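PDB 5B7W: cyclic di-GMP-binding protein XC_3703 from Xanthomonas campestris pv. campestris, which binds the second messenger cyclic di-GMP and, acting with the transcriptional regulator XC_2801, controls bacterial virulence and biofilm formation. Local coordinates for residues F30-V35 against D54-Q59; Q102-Q107 against D149-L154; K116-A121 against R135-D140. One frame throughout, in Å; residues are numbered along the deposited sequence.

Contact 1: F30-V35 against D54-Q59; sequences FDFKGV and DFQVKQ
Gln56 and Gln59, one turn apart on the helix that 54-59 begins, face the loop 30-35, where they meet Asp31, Phe32 and Val35. Gln56 CA is the nearest to the loop, 8.5 Å from Phe32 CA. The Gln56 side chain runs out extended past the Phe32 ring in the opposite direction, its CB 4.2 Å from Phe32 CE2. Its amide is turned only 22° from the ring plane, and NE2 ends 3.7 Å from Val35 CG1, while OE1 is hydrogen-bonded back to Ser53. Phe32 and Val35, which both meet Gln56, are the two ends of a type II turn that has Gly34, with its positive phi, at the second corner. Gln56 also offers backbone: its O lies in the plane of the Phe32 ring, at the edge, 3.8 Å from CZ. Val57 turns the other way, onto strands 46-51 and 90-96, and thus seats the helix on the sheet of domain II, one of the two RRM-like domains. Gln59, also extended, brings OE1 to 3.8 Å from Phe32 CZ, obliquely to the ring. Its NE2 gives Asp31 OD2 a weak hydrogen bond of 3.0 Å, bent to 127° at the hydrogen. With Asp31 CG between backbone N and carbonyl carbon (chi1 55°), the carboxylate is turned to Gln59, its plane nearly perpendicular to the amide. The same OD2 has a stronger partner in the salt bridge to Arg29, which Gln59 also touches. A single weak bond to an oxygen already salt-bridged therefore probably adds little grip. The contact is chemically mixed: an aromatic ring with one backbone oxygen at its edge, valine methyls on an amide, and one carboxylate together fit loop to helix.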
loop_
_atom_site.group_PDB
_atom_site.type_symbol
_atom_site.label_atom_id
_atom_site.label_comp_id
_atom_site.label_asym_id
_atom_site.label_seq_id
_atom_site.Cartn_x
_atom_site.Cartn_y
_atom_site.Cartn_z
ATOM N N PHE A 30 -13.065 17.764 -17.671
ATOM C CA PHE A 30 -14.129 18.064 -18.623
ATOM C C PHE A 30 -14.819 16.801 -19.123
ATOM O O PHE A 30 -16.002 16.846 -19.470
ATOM C CB PHE A 30 -13.571 18.862 -19.803
ATOM C CG PHE A 30 -12.885 20.143 -19.406
ATOM C CD1 PHE A 30 -13.170 20.760 -18.197
ATOM C CD2 PHE A 30 -11.951 20.729 -20.246
ATOM C CE1 PHE A 30 -12.536 21.934 -17.835
ATOM C CE2 PHE A 30 -11.315 21.903 -19.889
ATOM C CZ PHE A 30 -11.608 22.507 -18.681
ATOM N N ASP A 31 -14.106 15.677 -19.175
ATOM C CA ASP A 31 -14.693 14.427 -19.639
ATOM C C ASP A 31 -15.544 13.740 -18.579
ATOM O O ASP A 31 -16.147 12.702 -18.870
ATOM C CB ASP A 31 -13.596 13.475 -20.124
ATOM C CG ASP A 31 -12.525 13.235 -19.080
ATOM O OD1 ASP A 31 -12.406 14.057 -18.147
ATOM O OD2 ASP A 31 -11.801 12.225 -19.195
ATOM N N PHE A 32 -15.601 14.285 -17.363
ATOM C CA PHE A 32 -16.529 13.826 -16.338
ATOM C C PHE A 32 -17.637 14.843 -16.088
ATOM O O PHE A 32 -18.234 14.859 -15.007
ATOM C CB PHE A 32 -15.778 13.505 -15.046
ATOM C CG PHE A 32 -14.948 12.256 -15.129
ATOM C CD1 PHE A 32 -13.679 12.286 -15.685
ATOM C CD2 PHE A 32 -15.441 11.048 -14.661
ATOM C CE1 PHE A 32 -12.916 11.136 -15.768
ATOM C CE2 PHE A 32 -14.682 9.895 -14.741
ATOM C CZ PHE A 32 -13.417 9.940 -15.296
ATOM N N LYS A 33 -17.907 15.695 -17.074
ATOM C CA LYS A 33 -19.001 16.658 -17.016
ATOM C C LYS A 33 -20.319 15.960 -16.707
ATOM O O LYS A 33 -20.730 15.034 -17.415
ATOM C CB LYS A 33 -19.083 17.428 -18.344
ATOM C CG LYS A 33 -19.662 16.658 -19.550
ATOM C CD LYS A 33 -18.757 15.518 -20.015
ATOM C CE LYS A 33 -19.425 14.635 -21.055
ATOM N NZ LYS A 33 -18.808 13.277 -21.096
ATOM N N GLY A 34 -20.957 16.371 -15.612
ATOM C CA GLY A 34 -22.208 15.777 -15.172
ATOM C C GLY A 34 -22.210 14.261 -15.104
ATOM O O GLY A 34 -23.272 13.638 -15.012
ATOM N N VAL A 35 -21.025 13.658 -15.151
ATOM C CA VAL A 35 -20.880 12.208 -15.173
ATOM C C VAL A 35 -20.878 11.697 -13.741
ATOM O O VAL A 35 -20.131 12.199 -12.893
ATOM C CB VAL A 35 -19.594 11.797 -15.912
ATOM C CG1 VAL A 35 -19.206 10.371 -15.556
ATOM C CG2 VAL A 35 -19.775 11.942 -17.415
ATOM N N ASP A 54 -16.060 1.050 -18.225
ATOM C CA ASP A 54 -14.795 0.460 -17.800
ATOM C C ASP A 54 -13.631 1.412 -18.046
ATOM O O ASP A 54 -12.696 1.485 -17.240
ATOM C CB ASP A 54 -14.570 -0.864 -18.536
ATOM C CG ASP A 54 -13.518 -1.735 -17.873
ATOM O OD1 ASP A 54 -12.340 -1.322 -17.821
ATOM O OD2 ASP A 54 -13.866 -2.847 -17.423
ATOM N N PHE A 55 -13.670 2.151 -19.158
ATOM C CA PHE A 55 -12.574 3.060 -19.480
ATOM C C PHE A 55 -12.511 4.228 -18.504
ATOM O O PHE A 55 -11.419 4.696 -18.159
ATOM C CB PHE A 55 -12.717 3.576 -20.911
ATOM C CG PHE A 55 -11.841 4.758 -21.214
ATOM C CD1 PHE A 55 -10.476 4.599 -21.381
ATOM C CD2 PHE A 55 -12.381 6.029 -21.320
ATOM C CE1 PHE A 55 -9.665 5.684 -21.654
ATOM C CE2 PHE A 55 -11.576 7.118 -21.591
ATOM C CZ PHE A 55 -10.217 6.945 -21.760
ATOM N N GLN A 56 -13.667 4.720 -18.058
ATOM C CA GLN A 56 -13.679 5.850 -17.137
ATOM C C GLN A 56 -13.138 5.465 -15.767
ATOM O O GLN A 56 -12.519 6.297 -15.093
ATOM C CB GLN A 56 -15.093 6.416 -17.023
ATOM C CG GLN A 56 -15.497 7.295 -18.194
ATOM C CD GLN A 56 -16.977 7.608 -18.205
ATOM O OE1 GLN A 56 -17.815 6.715 -18.077
ATOM N NE2 GLN A 56 -17.310 8.885 -18.354
ATOM N N VAL A 57 -13.357 4.221 -15.336
ATOM C CA VAL A 57 -12.733 3.754 -14.103
ATOM C C VAL A 57 -11.223 3.644 -14.287
ATOM O O VAL A 57 -10.449 3.965 -13.377
ATOM C CB VAL A 57 -13.352 2.419 -13.654
ATOM C CG1 VAL A 57 -12.574 1.834 -12.482
ATOM C CG2 VAL A 57 -14.810 2.611 -13.272
ATOM N N LYS A 58 -10.783 3.200 -15.468
ATOM C CA LYS A 58 -9.352 3.148 -15.755
ATOM C C LYS A 58 -8.726 4.534 -15.673
ATOM O O LYS A 58 -7.606 4.688 -15.171
ATOM C CB LYS A 58 -9.110 2.534 -17.135
ATOM C CG LYS A 58 -7.653 2.197 -17.411
ATOM C CD LYS A 58 -7.290 2.418 -18.872
ATOM C CE LYS A 58 -7.822 1.308 -19.761
ATOM N NZ LYS A 58 -7.331 1.452 -21.160
ATOM N N GLN A 59 -9.432 5.556 -16.165
ATOM C CA GLN A 59 -8.966 6.928 -15.989
ATOM C C GLN A 59 -8.881 7.289 -14.512
ATOM O O GLN A 59 -7.897 7.886 -14.062
ATOM C CB GLN A 59 -9.895 7.899 -16.717
ATOM C CG GLN A 59 -9.863 7.807 -18.225
ATOM C CD GLN A 59 -10.791 8.813 -18.871
ATOM O OE1 GLN A 59 -11.992 8.831 -18.599
ATOM N NE2 GLN A 59 -10.237 9.666 -19.724
#

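Contact 2: Q102-Q107 against D149-L154; sequences QKQAKQ and DFELPL
Gln104 and Glu151 mark the closest approach of the two backbones, their CA atoms 8.4 Å apart. Residues 102-107 are the first turns of a helix, while 149-154 is an irregular stretch leading from helix 135-146 into strand 155-160, so side chains must span the separation. Gln104 does most of this. It and Phe150 cross at about a right angle, their amide and ring planes 44° apart, and Phe150 CZ comes to 3.4 Å from Gln104 CB; the same CZ is 3.6 Å from Gln104 O, and CB meets the ring obliquely. With CG of Phe150 anti to the backbone N (chi1 -157°), the ring leaves its own irregular backbone and reaches the helix. In the RRM-like domain I these pieces are the start of the first helix and the link from the second helix to the last strand, an edge strand of the sheet. Beside Phe150, Leu152 puts CD1 3.9 Å from Gln104 CG and touches Ser8 as well. The Gln104 chain turns about CB-CG (chi2 89°), and its NE2 is hydrogen-bonded to Glu101, just before the helix, which gives this buried amide a polar partner. One turn on, Gln107 OE1 lies 4.1 Å from Phe150 CE1, its amide almost perpendicular to the ring. Glu151, extended beyond CG, crosses Gln107 at about a right angle; its OE1 stays 5.5 Å from Lys103 NZ, too far for a salt bridge, while its backbone O accepts a hydrogen bond from Lys97.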
loop_
_atom_site.group_PDB
_atom_site.type_symbol
_atom_site.label_atom_id
_atom_site.label_comp_id
_atom_site.label_asym_id
_atom_site.label_seq_id
_atom_site.Cartn_x
_atom_site.Cartn_y
_atom_site.Cartn_z
ATOM N N GLN A 102 0.942 -13.210 7.612
ATOM C CA GLN A 102 1.843 -14.331 7.865
ATOM C C GLN A 102 2.429 -14.882 6.573
ATOM O O GLN A 102 3.560 -15.381 6.568
ATOM C CB GLN A 102 1.106 -15.431 8.629
ATOM C CG GLN A 102 1.620 -15.652 10.041
ATOM C CD GLN A 102 0.698 -16.529 10.866
ATOM O OE1 GLN A 102 0.092 -17.469 10.353
ATOM N NE2 GLN A 102 0.590 -16.224 12.155
ATOM N N LYS A 103 1.680 -14.798 5.471
ATOM C CA LYS A 103 2.195 -15.232 4.177
ATOM C C LYS A 103 3.408 -14.403 3.768
ATOM O O LYS A 103 4.486 -14.944 3.496
ATOM C CB LYS A 103 1.089 -15.133 3.126
ATOM C CG LYS A 103 1.551 -15.364 1.698
ATOM C CD LYS A 103 2.031 -16.788 1.494
ATOM C CE LYS A 103 1.417 -17.391 0.242
ATOM N NZ LYS A 103 1.331 -16.398 -0.865
ATOM N N GLN A 104 3.249 -13.079 3.730
ATOM C CA GLN A 104 4.342 -12.210 3.311
ATOM C C GLN A 104 5.453 -12.153 4.353
ATOM O O GLN A 104 6.617 -11.926 4.003
ATOM C CB GLN A 104 3.808 -10.808 3.019
ATOM C CG GLN A 104 2.713 -10.768 1.958
ATOM C CD GLN A 104 1.317 -10.941 2.535
ATOM O OE1 GLN A 104 0.843 -10.107 3.295
ATOM N NE2 GLN A 104 0.654 -12.027 2.168
ATOM N N ALA A 105 5.118 -12.353 5.631
ATOM C CA ALA A 105 6.129 -12.312 6.684
ATOM C C ALA A 105 7.121 -13.459 6.537
ATOM O O ALA A 105 8.339 -13.246 6.554
ATOM C CB ALA A 105 5.460 -12.347 8.059
ATOM N N LYS A 106 6.617 -14.687 6.391
ATOM C CA LYS A 106 7.498 -15.827 6.154
ATOM C C LYS A 106 8.316 -15.651 4.885
ATOM O O LYS A 106 9.475 -16.081 4.829
ATOM C CB LYS A 106 6.685 -17.113 6.064
ATOM C CG LYS A 106 5.946 -17.474 7.324
ATOM C CD LYS A 106 4.807 -18.403 6.990
ATOM C CE LYS A 106 4.251 -19.036 8.237
ATOM N NZ LYS A 106 3.516 -20.288 7.935
ATOM N N GLN A 107 7.724 -15.058 3.846
ATOM C CA GLN A 107 8.533 -14.650 2.706
ATOM C C GLN A 107 9.613 -13.675 3.142
ATOM O O GLN A 107 10.762 -13.781 2.699
ATOM C CB GLN A 107 7.659 -14.048 1.605
ATOM C CG GLN A 107 6.585 -15.003 1.110
ATOM C CD GLN A 107 5.782 -14.436 -0.043
ATOM O OE1 GLN A 107 6.165 -13.426 -0.626
ATOM N NE2 GLN A 107 4.656 -15.072 -0.367
ATOM N N ASP A 149 12.217 -7.511 -4.222
ATOM C CA ASP A 149 11.103 -7.628 -5.160
ATOM C C ASP A 149 9.891 -8.105 -4.365
ATOM O O ASP A 149 9.563 -9.292 -4.338
ATOM C CB ASP A 149 11.446 -8.580 -6.306
ATOM C CG ASP A 149 10.527 -8.411 -7.499
ATOM O OD1 ASP A 149 10.828 -7.560 -8.364
ATOM O OD2 ASP A 149 9.505 -9.126 -7.575
ATOM N N PHE A 150 9.218 -7.160 -3.715
ATOM C CA PHE A 150 8.161 -7.465 -2.763
ATOM C C PHE A 150 6.858 -6.795 -3.176
ATOM O O PHE A 150 6.860 -5.678 -3.704
ATOM C CB PHE A 150 8.555 -7.019 -1.353
ATOM C CG PHE A 150 7.825 -7.741 -0.265
ATOM C CD1 PHE A 150 7.903 -9.120 -0.166
ATOM C CD2 PHE A 150 7.071 -7.047 0.665
ATOM C CE1 PHE A 150 7.236 -9.793 0.833
ATOM C CE2 PHE A 150 6.403 -7.716 1.669
ATOM C CZ PHE A 150 6.488 -9.090 1.752
ATOM N N GLU A 151 5.748 -7.488 -2.922
ATOM C CA GLU A 151 4.410 -7.021 -3.262
ATOM C C GLU A 151 3.866 -6.002 -2.269
ATOM O O GLU A 151 2.675 -5.677 -2.326
ATOM C CB GLU A 151 3.451 -8.213 -3.353
ATOM C CG GLU A 151 3.361 -9.031 -2.073
ATOM C CD GLU A 151 2.461 -10.241 -2.216
ATOM O OE1 GLU A 151 2.987 -11.375 -2.231
ATOM O OE2 GLU A 151 1.230 -10.060 -2.316
ATOM N N LEU A 152 4.704 -5.498 -1.362
ATOM C CA LEU A 152 4.265 -4.552 -0.350
ATOM C C LEU A 152 5.291 -3.448 -0.123
ATOM O O LEU A 152 6.500 -3.716 -0.091
ATOM C CB LEU A 152 3.991 -5.224 1.002
ATOM C CG LEU A 152 2.567 -5.651 1.360
ATOM C CD1 LEU A 152 2.245 -7.027 0.817
ATOM C CD2 LEU A 152 2.334 -5.612 2.868
ATOM N N PRO A 153 4.828 -2.215 0.064
ATOM C CA PRO A 153 5.729 -1.164 0.546
ATOM C C PRO A 153 6.161 -1.449 1.976
ATOM O O PRO A 153 5.359 -1.861 2.817
ATOM C CB PRO A 153 4.870 0.106 0.463
ATOM C CG PRO A 153 3.731 -0.249 -0.454
ATOM C CD PRO A 153 3.482 -1.703 -0.226
ATOM N N LEU A 154 7.444 -1.231 2.243
ATOM C CA LEU A 154 8.029 -1.500 3.549
ATOM C C LEU A 154 8.543 -0.206 4.160
ATOM O O LEU A 154 9.216 0.581 3.485
ATOM C CB LEU A 154 9.169 -2.518 3.449
ATOM C CG LEU A 154 8.818 -3.915 2.932
ATOM C CD1 LEU A 154 10.042 -4.818 2.972
ATOM C CD2 LEU A 154 7.675 -4.515 3.737
#

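Contact 3: K116-A121 against R135-D140; sequences KLKVEA and RDDLQD
Val119 and Asp137 form the tight part of this contact: Val119 CG1 rests 3.5 Å from the backbone O of Asp137 and 4.2 Å from Asp137 CB. The position follows from the first torsion of Val119 (chi1 -63°), which sets CG1 anti to the carbonyl carbon and against the helix. Leu117 fills in next to it, crossing Asp140 at about a right angle, with CD1 3.9 Å from Asp137 O and CD2 4.0 Å from Asp140 O. The methyls thus lie on helix carbonyl oxygens and on the CB atoms of Asp137 and Asp140. Between Leu117 and Val119 the chain makes an inverse gamma turn centred on Lys118, closed by a weak bond from Val119 N to Leu117 O, and Lys118 CB is pressed 3.5 Å from Asp137 OD2. Toward solvent the fit slackens. Lys118 carries on past the Asp137 carboxylate obliquely, but its NZ stops 4.4 Å from Asp137 OD1, beyond a salt bridge, so attraction there is probably only long-range. The other oxygen, OD2, makes a long, weak ion pair with Lys133. The Asp140 carboxylate takes no part, only its CB and backbone meeting Leu117. Val119 also touches Val130 of the neighbouring strand, so edge strand, hairpin partner and helix come together here as the beta-beta-alpha part of the RRM-like domain I. By similarity, Arg135 and Asp136 at this helix start belong, with Lys133, to a cyclic di-GMP site.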
loop_
_atom_site.group_PDB
_atom_site.type_symbol
_atom_site.label_atom_id
_atom_site.label_comp_id
_atom_site.label_asym_id
_atom_site.label_seq_id
_atom_site.Cartn_x
_atom_site.Cartn_y
_atom_site.Cartn_z
ATOM N N LYS A 116 21.557 -14.932 3.740
ATOM C CA LYS A 116 22.432 -15.352 4.818
ATOM C C LYS A 116 22.953 -14.162 5.590
ATOM O O LYS A 116 24.125 -13.867 5.557
ATOM C CB LYS A 116 23.601 -16.190 4.268
ATOM C CG LYS A 116 23.614 -17.667 4.678
ATOM C CD LYS A 116 23.702 -18.644 3.503
ATOM C CE LYS A 116 24.752 -18.283 2.456
ATOM N NZ LYS A 116 24.770 -19.182 1.264
ATOM N N LEU A 117 22.039 -13.484 6.256
ATOM C CA LEU A 117 22.303 -12.289 7.010
ATOM C C LEU A 117 22.373 -12.570 8.460
ATOM O O LEU A 117 21.749 -13.496 8.927
ATOM C CB LEU A 117 21.134 -11.387 6.789
ATOM C CG LEU A 117 21.374 -9.902 6.839
ATOM C CD1 LEU A 117 22.562 -9.529 7.713
ATOM C CD2 LEU A 117 21.511 -9.435 5.417
ATOM N N LYS A 118 23.114 -11.751 9.172
ATOM C CA LYS A 118 23.292 -11.908 10.584
ATOM C C LYS A 118 22.119 -11.348 11.405
ATOM O O LYS A 118 22.296 -10.624 12.354
ATOM C CB LYS A 118 24.584 -11.229 10.975
ATOM C CG LYS A 118 25.838 -11.818 10.361
ATOM C CD LYS A 118 27.086 -11.319 11.083
ATOM C CE LYS A 118 28.361 -11.374 10.257
ATOM N NZ LYS A 118 29.229 -10.214 10.547
ATOM N N VAL A 119 20.915 -11.687 11.006
ATOM C CA VAL A 119 19.750 -11.179 11.715
ATOM C C VAL A 119 18.830 -12.339 12.061
ATOM O O VAL A 119 18.854 -13.399 11.432
ATOM C CB VAL A 119 18.986 -10.111 10.904
ATOM C CG1 VAL A 119 19.865 -8.892 10.662
ATOM C CG2 VAL A 119 18.489 -10.690 9.590
ATOM N N GLU A 120 18.018 -12.122 13.090
ATOM C CA GLU A 120 16.963 -13.045 13.479
ATOM C C GLU A 120 15.633 -12.316 13.373
ATOM O O GLU A 120 15.450 -11.258 13.985
ATOM C CB GLU A 120 17.179 -13.575 14.899
ATOM C CG GLU A 120 16.335 -14.791 15.240
ATOM C CD GLU A 120 16.762 -15.456 16.534
ATOM O OE1 GLU A 120 16.206 -16.526 16.865
ATOM O OE2 GLU A 120 17.651 -14.912 17.222
ATOM N N ALA A 121 14.718 -12.869 12.584
ATOM C CA ALA A 121 13.430 -12.248 12.317
ATOM C C ALA A 121 12.329 -12.993 13.057
ATOM O O ALA A 121 12.337 -14.225 13.128
ATOM C CB ALA A 121 13.131 -12.227 10.816
ATOM N N ARG A 135 24.242 -2.956 14.959
ATOM C CA ARG A 135 23.358 -2.091 14.184
ATOM C C ARG A 135 23.590 -2.230 12.685
ATOM O O ARG A 135 22.634 -2.155 11.903
ATOM C CB ARG A 135 23.546 -0.638 14.626
ATOM C CG ARG A 135 22.824 0.388 13.767
ATOM C CD ARG A 135 21.321 0.193 13.803
ATOM N NE ARG A 135 20.631 1.169 12.966
ATOM C CZ ARG A 135 20.462 1.043 11.653
ATOM N NH1 ARG A 135 20.931 -0.022 11.022
ATOM N NH2 ARG A 135 19.820 1.983 10.973
ATOM N N ASP A 136 24.843 -2.440 12.271
ATOM C CA ASP A 136 25.154 -2.512 10.844
ATOM C C ASP A 136 24.587 -3.766 10.193
ATOM O O ASP A 136 24.411 -3.801 8.970
ATOM C CB ASP A 136 26.664 -2.459 10.628
ATOM C CG ASP A 136 27.249 -1.105 10.944
ATOM O OD1 ASP A 136 28.474 -0.934 10.767
ATOM O OD2 ASP A 136 26.486 -0.212 11.370
ATOM N N ASP A 137 24.335 -4.820 10.977
ATOM C CA ASP A 137 23.577 -5.958 10.464
ATOM C C ASP A 137 22.127 -5.582 10.206
ATOM O O ASP A 137 21.493 -6.143 9.306
ATOM C CB ASP A 137 23.617 -7.137 11.440
ATOM C CG ASP A 137 25.022 -7.600 11.750
ATOM O OD1 ASP A 137 25.944 -7.301 10.964
ATOM O OD2 ASP A 137 25.201 -8.292 12.773
ATOM N N LEU A 138 21.584 -4.652 10.994
ATOM C CA LEU A 138 20.204 -4.229 10.797
ATOM C C LEU A 138 20.065 -3.431 9.508
ATOM O O LEU A 138 19.155 -3.677 8.708
ATOM C CB LEU A 138 19.727 -3.416 12.002
ATOM C CG LEU A 138 19.769 -4.117 13.364
ATOM C CD1 LEU A 138 19.333 -3.167 14.469
ATOM C CD2 LEU A 138 18.905 -5.370 13.358
ATOM N N GLN A 139 20.974 -2.478 9.282
ATOM C CA GLN A 139 20.970 -1.739 8.023
ATOM C C GLN A 139 21.203 -2.672 6.844
ATOM O O GLN A 139 20.577 -2.517 5.789
ATOM C CB GLN A 139 22.028 -0.636 8.051
ATOM C CG GLN A 139 22.230 0.072 6.716
ATOM C CD GLN A 139 21.139 1.083 6.413
ATOM O OE1 GLN A 139 20.019 0.717 6.053
ATOM N NE2 GLN A 139 21.462 2.363 6.553
ATOM N N ASP A 140 22.101 -3.649 7.004
ATOM C CA ASP A 140 22.278 -4.665 5.972
ATOM C C ASP A 140 20.963 -5.370 5.672
ATOM O O ASP A 140 20.666 -5.679 4.512
ATOM C CB ASP A 140 23.345 -5.673 6.399
ATOM C CG ASP A 140 24.751 -5.202 6.085
ATOM O OD1 ASP A 140 24.956 -3.976 5.959
ATOM O OD2 ASP A 140 25.652 -6.059 5.962
#

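The three contacts are spread over both RRM-like domains. Contact 1 lies in domain II, on the opposite side of the chain's centre from the other two: its centre is about 34 Å from that of contact 2 and 48 Å from that of contact 3, and along the chain it closes before either opens. Contacts 2 and 3 share domain I, with centres about 17 Å apart and nearest atoms about 6 Å apart. Contact 3 is nested inside contact 2, and helix 102-114 leads directly into strand 119-124. Each contact thus joins parts of a single domain, and two of the residues that probably bind cyclic di-GMP, Arg135 and Asp136, lie in contact 3.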